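Local coordinates for oxidoreductase, NAD-binding/iron-sulfur cluster-binding protein (Nitratireductor pacificus pht-3B, PDB 6ZXU), which is a catabolic reductive dehalogenase that binds cobalamin and two [4Fe-4S] clusters, and probably uses them to remove halogen from organohalide substrates, at residues Gly268-Pro271 and Gly272-Ala276; Val560-Asn563 and Gly564-Ile567. All blocks are in the same frame, centred on the assembly; numbering follows the deposited sequence.

Both contacts are local and close over a beta turn, but they lie in separate regions, their centres about 44 Å apart. Contact 1 (268-271 with 272-276) is a surface site where a type I turn leads into helix 274-278, away from the cofactors. Its chemistry is charged, an arginine between two acids, one of them doubtfully placed, with one proline set over a tryptophan face. Contact 2 (560-563 with 564-567) is largely buried, a two-stranded hairpin joined by a type I' turn. Four backbone bonds hold it, and Phe562, Tyr565 and Ile567 belong to the cobalamin pocket. No secondary-structure element is common to the two, and their nearest atoms are about 34 Å apart.

Contact 1: Gly268-Pro271 and Gly272-Ala276; sequences GTRP and GWEDA
Arg270 reaches past a type I beta turn, Pro271 to Glu274, to meet Glu274 and Asp275 in the opening part of helix 274-278, and the three side chains form a salt-bridge network, its Glu274 arm less surely placed. The reach follows from its torsions: CG stands opposite the backbone N (chi1 -175°), and the chain stays extended to NE. Asp275 approaches the guanidinium at its edge, near its plane. A single carboxylate oxygen serves two donors there: Arg270 NH1 lies 2.5 Å from Asp275 OD1, a salt-bridge bond modelled so short that its exact length is doubtful, while Arg270 NE makes a weak one to the same OD1 at 3.1 Å. Glu274 instead brings OE2 over a guanidinium face, with its carboxylate plane almost perpendicular to that group; these two groups are modelled too close, so their exact placement is doubtful.

At Pro271 the backbone closes the turn. Glu274 N donates to Pro271 O at 3.1 Å with an N-H...O angle of 166°. A water adds a second partner, donating to Pro271 O at 2.7 Å. It also accepts from Asp275 N at 3.0 Å and, weakly, from Arg270 NE, thereby linking the turn carbonyl to the helix backbone and the arginine.

The Pro271 ring works against Trp273. Its CB sits 3.5 Å from the centroid of the indole six-membered ring and 10° off the ring normal, a CH-pi contact over the face. The indole also touches Met263 and Leu264 of helix 260-264, and its NE1 is hydrogen-bonded to Ile26 O, which helps fix its rotation. At the other end of the proline ring, CD meets Glu274 OE1 at 3.4 Å.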
ATOM      1  N   GLY A 268       4.016  22.950   2.869  1.00 24.95           N
ATOM      2  CA  GLY A 268       4.307  21.536   2.655  1.00 22.01           C
ATOM      3  C   GLY A 268       3.426  20.853   1.655  1.00 21.73           C
ATOM      4  O   GLY A 268       3.270  19.674   1.691  1.00 27.63           O
ATOM      5  N   THR A 269       2.812  21.613   0.787  1.00 21.09           N
ATOM      6  CA  THR A 269       1.862  21.134  -0.143  1.00 19.17           C
ATOM      7  C   THR A 269       2.537  20.854  -1.488  1.00 20.07           C
ATOM      8  O   THR A 269       3.676  21.266  -1.701  1.00 18.45           O
ATOM      9  CB  THR A 269       0.689  22.164  -0.251  1.00 21.51           C
ATOM     10  OG1 THR A 269       1.146  23.504  -0.518  1.00 19.10           O
ATOM     11  CG2 THR A 269      -0.110  22.165   1.030  1.00 20.59           C
ATOM     12  N   ARG A 270       1.800  20.271  -2.415  1.00 20.22           N
ATOM     13  CA  ARG A 270       2.309  19.944  -3.736  1.00 22.48           C
ATOM     14  C   ARG A 270       2.718  21.242  -4.516  1.00 23.07           C
ATOM     15  O   ARG A 270       1.901  22.129  -4.706  1.00 20.74           O
ATOM     16  CB  ARG A 270       1.268  19.222  -4.519  1.00 23.77           C
ATOM     17  CG  ARG A 270       1.703  18.723  -5.861  1.00 26.60           C
ATOM     18  CD  ARG A 270       0.501  18.052  -6.567  1.00 33.78           C
ATOM     19  NE  ARG A 270       0.819  17.695  -7.938  1.00 36.47           N
ATOM     20  CZ  ARG A 270       1.468  16.574  -8.257  1.00 39.48           C
ATOM     21  NH1 ARG A 270       1.826  16.326  -9.523  1.00 34.68           N
ATOM     22  NH2 ARG A 270       1.800  15.714  -7.288  1.00 34.55           N
ATOM     23  N   PRO A 271       3.981  21.329  -4.949  1.00 22.57           N
ATOM     24  CA  PRO A 271       4.402  22.538  -5.705  1.00 23.27           C
ATOM     25  C   PRO A 271       3.632  22.669  -7.012  1.00 22.08           C
ATOM     26  O   PRO A 271       3.291  21.663  -7.674  1.00 18.66           O
ATOM     27  CB  PRO A 271       5.880  22.276  -5.971  1.00 25.19           C
ATOM     28  CG  PRO A 271       6.276  21.141  -5.099  1.00 26.58           C
ATOM     29  CD  PRO A 271       5.049  20.343  -4.857  1.00 22.36           C
ATOM     30  N   GLY A 272       3.407  23.900  -7.397  1.00 20.54           N
ATOM     31  CA  GLY A 272       2.665  24.220  -8.580  1.00 22.21           C
ATOM     32  C   GLY A 272       3.282  23.780  -9.903  1.00 25.31           C
ATOM     33  O   GLY A 272       2.583  23.608 -10.898  1.00 24.87           O
ATOM     34  N   TRP A 273       4.586  23.537  -9.906  1.00 25.35           N
ATOM     35  CA  TRP A 273       5.250  23.004 -11.101  1.00 25.15           C
ATOM     36  C   TRP A 273       5.332  21.445 -11.171  1.00 27.55           C
ATOM     37  O   TRP A 273       5.832  20.911 -12.133  1.00 26.37           O
ATOM     38  CB  TRP A 273       6.680  23.586 -11.180  1.00 22.66           C
ATOM     39  CG  TRP A 273       7.575  23.133 -10.043  1.00 21.85           C
ATOM     40  CD1 TRP A 273       8.288  22.004  -9.986  1.00 29.25           C
ATOM     41  CD2 TRP A 273       7.807  23.802  -8.848  1.00 23.11           C
ATOM     42  NE1 TRP A 273       8.906  21.865  -8.754  1.00 26.90           N
ATOM     43  CE2 TRP A 273       8.661  22.987  -8.056  1.00 23.66           C
ATOM     44  CE3 TRP A 273       7.375  25.022  -8.336  1.00 26.19           C
ATOM     45  CZ2 TRP A 273       9.115  23.356  -6.777  1.00 27.72           C
ATOM     46  CZ3 TRP A 273       7.865  25.432  -7.078  1.00 26.71           C
ATOM     47  CH2 TRP A 273       8.719  24.589  -6.301  1.00 26.04           C
ATOM     48  N   GLU A 274       4.908  20.737 -10.138  1.00 26.56           N
ATOM     49  CA  GLU A 274       5.128  19.292 -10.086  1.00 28.60           C
ATOM     50  C   GLU A 274       4.410  18.571 -11.218  1.00 29.02           C
ATOM     51  O   GLU A 274       4.994  17.740 -11.868  1.00 29.30           O
ATOM     52  CB  GLU A 274       4.674  18.742  -8.757  1.00 31.19           C
ATOM     53  CG  GLU A 274       5.366  17.461  -8.325  1.00 42.71           C
ATOM     54  CD  GLU A 274       4.946  16.953  -6.920  1.00 59.17           C
ATOM     55  OE1 GLU A 274       5.668  17.150  -5.886  1.00 60.05           O
ATOM     56  OE2 GLU A 274       3.869  16.317  -6.832  1.00 53.83           O
ATOM     57  N   ASP A 275       3.177  18.925 -11.519  1.00 30.21           N
ATOM     58  CA  ASP A 275       2.461  18.315 -12.629  1.00 29.15           C
ATOM     59  C   ASP A 275       3.261  18.412 -13.915  1.00 32.74           C
ATOM     60  O   ASP A 275       3.505  17.381 -14.552  1.00 28.88           O
ATOM     61  CB  ASP A 275       1.102  18.968 -12.844  1.00 34.82           C
ATOM     62  CG  ASP A 275       0.074  18.602 -11.740  1.00 37.22           C
ATOM     63  OD1 ASP A 275       0.298  17.614 -11.009  1.00 39.14           O
ATOM     64  OD2 ASP A 275      -0.981  19.306 -11.613  1.00 51.63           O
ATOM     65  N   ALA A 276       3.680  19.618 -14.278  1.00 27.47           N
ATOM     66  CA  ALA A 276       4.362  19.798 -15.557  1.00 30.54           C
ATOM     67  C   ALA A 276       5.681  19.058 -15.592  1.00 28.60           C
ATOM     68  O   ALA A 276       6.020  18.440 -16.577  1.00 31.55           O
ATOM     69  CB  ALA A 276       4.591  21.270 -15.837  1.00 32.32           C
TER
HETATM   70  O   HOH W   1       1.629  20.440  -9.486  1.00 26.77           O

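Contact 2: Val560-Asn563 and Gly564-Ile567; sequences VMFN and GYEI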
ATOM      1  N   VAL A 560      23.293 -14.657   8.025  1.00 17.33           N
ATOM      2  CA  VAL A 560      23.453 -16.090   8.052  1.00 16.61           C
ATOM      3  C   VAL A 560      22.917 -16.681   6.732  1.00 17.15           C
ATOM      4  O   VAL A 560      22.200 -16.019   5.957  1.00 16.34           O
ATOM      5  CB  VAL A 560      22.713 -16.766   9.239  1.00 16.72           C
ATOM      6  CG1 VAL A 560      23.295 -16.311  10.564  1.00 20.48           C
ATOM      7  CG2 VAL A 560      21.211 -16.495   9.246  1.00 16.21           C
ATOM      8  N   MET A 561      23.284 -17.932   6.490  1.00 17.19           N
ATOM      9  CA  MET A 561      22.647 -18.689   5.413  1.00 18.84           C
ATOM     10  C   MET A 561      21.375 -19.311   5.975  1.00 18.29           C
ATOM     11  O   MET A 561      21.364 -19.813   7.102  1.00 17.92           O
ATOM     12  CB  MET A 561      23.628 -19.813   4.906  1.00 21.41           C
ATOM     13  CG  MET A 561      24.884 -19.316   4.215  1.00 19.24           C
ATOM     14  SD  MET A 561      24.622 -18.070   2.949  1.00 22.00           S
ATOM     15  CE  MET A 561      23.765 -19.023   1.706  1.00 22.59           C
ATOM     16  N   PHE A 562      20.350 -19.314   5.160  1.00 15.81           N
ATOM     17  CA  PHE A 562      19.038 -19.827   5.525  1.00 15.03           C
ATOM     18  C   PHE A 562      18.437 -20.362   4.233  1.00 14.69           C
ATOM     19  O   PHE A 562      18.234 -19.605   3.320  1.00 15.17           O
ATOM     20  CB  PHE A 562      18.168 -18.642   6.101  1.00 14.42           C
ATOM     21  CG  PHE A 562      16.749 -18.997   6.439  1.00 14.01           C
ATOM     22  CD1 PHE A 562      15.710 -18.870   5.506  1.00 15.74           C
ATOM     23  CD2 PHE A 562      16.434 -19.482   7.688  1.00 14.17           C
ATOM     24  CE1 PHE A 562      14.456 -19.266   5.814  1.00 14.21           C
ATOM     25  CE2 PHE A 562      15.160 -19.892   7.992  1.00 13.66           C
ATOM     26  CZ  PHE A 562      14.158 -19.749   7.050  1.00 14.14           C
ATOM     27  N   ASN A 563      18.165 -21.675   4.180  1.00 14.77           N
ATOM     28  CA  ASN A 563      17.477 -22.331   3.076  1.00 13.54           C
ATOM     29  C   ASN A 563      18.071 -21.896   1.771  1.00 13.34           C
ATOM     30  O   ASN A 563      17.355 -21.587   0.811  1.00 13.94           O
ATOM     31  CB  ASN A 563      15.977 -22.058   3.092  1.00 12.80           C
ATOM     32  CG  ASN A 563      15.193 -22.912   2.068  1.00 13.82           C
ATOM     33  OD1 ASN A 563      15.626 -23.987   1.672  1.00 16.61           O
ATOM     34  ND2 ASN A 563      14.067 -22.451   1.691  1.00 13.45           N
ATOM     35  N   GLY A 564      19.424 -21.910   1.689  1.00 14.09           N
ATOM     36  CA  GLY A 564      20.090 -21.602   0.449  1.00 13.73           C
ATOM     37  C   GLY A 564      20.395 -20.184   0.091  1.00 14.48           C
ATOM     38  O   GLY A 564      20.870 -19.913  -0.987  1.00 16.10           O
ATOM     39  N   TYR A 565      20.051 -19.210   0.947  1.00 15.37           N
ATOM     40  CA  TYR A 565      20.340 -17.812   0.670  1.00 14.85           C
ATOM     41  C   TYR A 565      20.803 -17.083   1.915  1.00 14.56           C
ATOM     42  O   TYR A 565      20.485 -17.427   2.996  1.00 15.47           O
ATOM     43  CB  TYR A 565      19.146 -17.085  -0.003  1.00 14.87           C
ATOM     44  CG  TYR A 565      17.834 -17.261   0.748  1.00 15.03           C
ATOM     45  CD1 TYR A 565      16.988 -18.316   0.479  1.00 13.93           C
ATOM     46  CD2 TYR A 565      17.479 -16.391   1.683  1.00 14.70           C
ATOM     47  CE1 TYR A 565      15.837 -18.514   1.192  1.00 15.69           C
ATOM     48  CE2 TYR A 565      16.325 -16.527   2.379  1.00 14.59           C
ATOM     49  CZ  TYR A 565      15.490 -17.569   2.129  1.00 16.47           C
ATOM     50  OH  TYR A 565      14.337 -17.709   2.832  1.00 15.91           O
ATOM     51  N   GLU A 566      21.516 -15.994   1.684  1.00 16.63           N
ATOM     52  CA  GLU A 566      22.082 -15.143   2.702  1.00 17.70           C
ATOM     53  C   GLU A 566      21.003 -14.090   3.115  1.00 16.75           C
ATOM     54  O   GLU A 566      20.394 -13.411   2.267  1.00 14.92           O
ATOM     55  CB  GLU A 566      23.294 -14.408   2.115  1.00 19.56           C
ATOM     56  CG  GLU A 566      23.942 -13.364   3.006  1.00 19.68           C
ATOM     57  CD  GLU A 566      25.120 -12.617   2.327  1.00 26.34           C
ATOM     58  OE1 GLU A 566      25.330 -12.705   1.062  1.00 22.27           O
ATOM     59  OE2 GLU A 566      25.793 -11.867   3.084  1.00 30.15           O
ATOM     60  N   ILE A 567      20.833 -13.916   4.413  1.00 17.01           N
ATOM     61  CA  ILE A 567      19.785 -13.068   4.934  1.00 15.84           C
ATOM     62  C   ILE A 567      20.108 -12.707   6.386  1.00 17.35           C
ATOM     63  O   ILE A 567      20.854 -13.401   7.055  1.00 14.69           O
ATOM     64  CB  ILE A 567      18.437 -13.834   4.803  1.00 18.25           C
ATOM     65  CG1 ILE A 567      17.284 -12.826   4.840  1.00 22.91           C
ATOM     66  CG2 ILE A 567      18.323 -14.963   5.802  1.00 16.20           C
ATOM     67  CD1 ILE A 567      16.015 -13.303   4.249  1.00 26.68           C
TER
HETATM   68  O   HOH W   2      12.693 -19.869   2.366  1.00 14.07           O
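Val560 to Ile567 form a beta hairpin whose antiparallel strands, 560-562 and 565-567, are joined by a type I' turn with Asn563 and Gly564 at its corners. The short strand axes make 130°, well away from strict antiparallel. Val560-Ile567 and Phe562-Tyr565 are hydrogen-bonded pairs, each with two backbone bonds, among them Val560 N to Ile567 O at 2.9 Å; Met561-Glu566 between them is a non-hydrogen-bonded pair. A CB on Gly564 would jam against Asn563 O, hence glycine.

Phe562 and Tyr565 lie side by side on one face, with Ile567 CG2 3.7 Å from Phe562 CB. The tyrosine CG takes the position between backbone N and carbonyl carbon (chi1 52°), which lays its ring over the turn, with Phe562 O 3.2 Å above the ring plane near its centre. Its OH hydrogen-bonds to cobalamin O7R and meets the Phe562 ring at its edge. A valine here has neither ring nor hydroxyl, and would probably leave cobalamin O7R without this partner and the Phe562 edge without its neighbour.

On the other face, Met561 bends back to set CE 3.5 Å from Tyr565 C, while Glu566 extends away to salt bridges with Lys559 and Arg717 and accepts a bond from Leu302 N. Asn563 OD1 accepts a hydrogen bond from Gln309 N, and Asn563 ND2 donates at 3.0 Å to a water that lies 2.8 Å from Tyr565 OH.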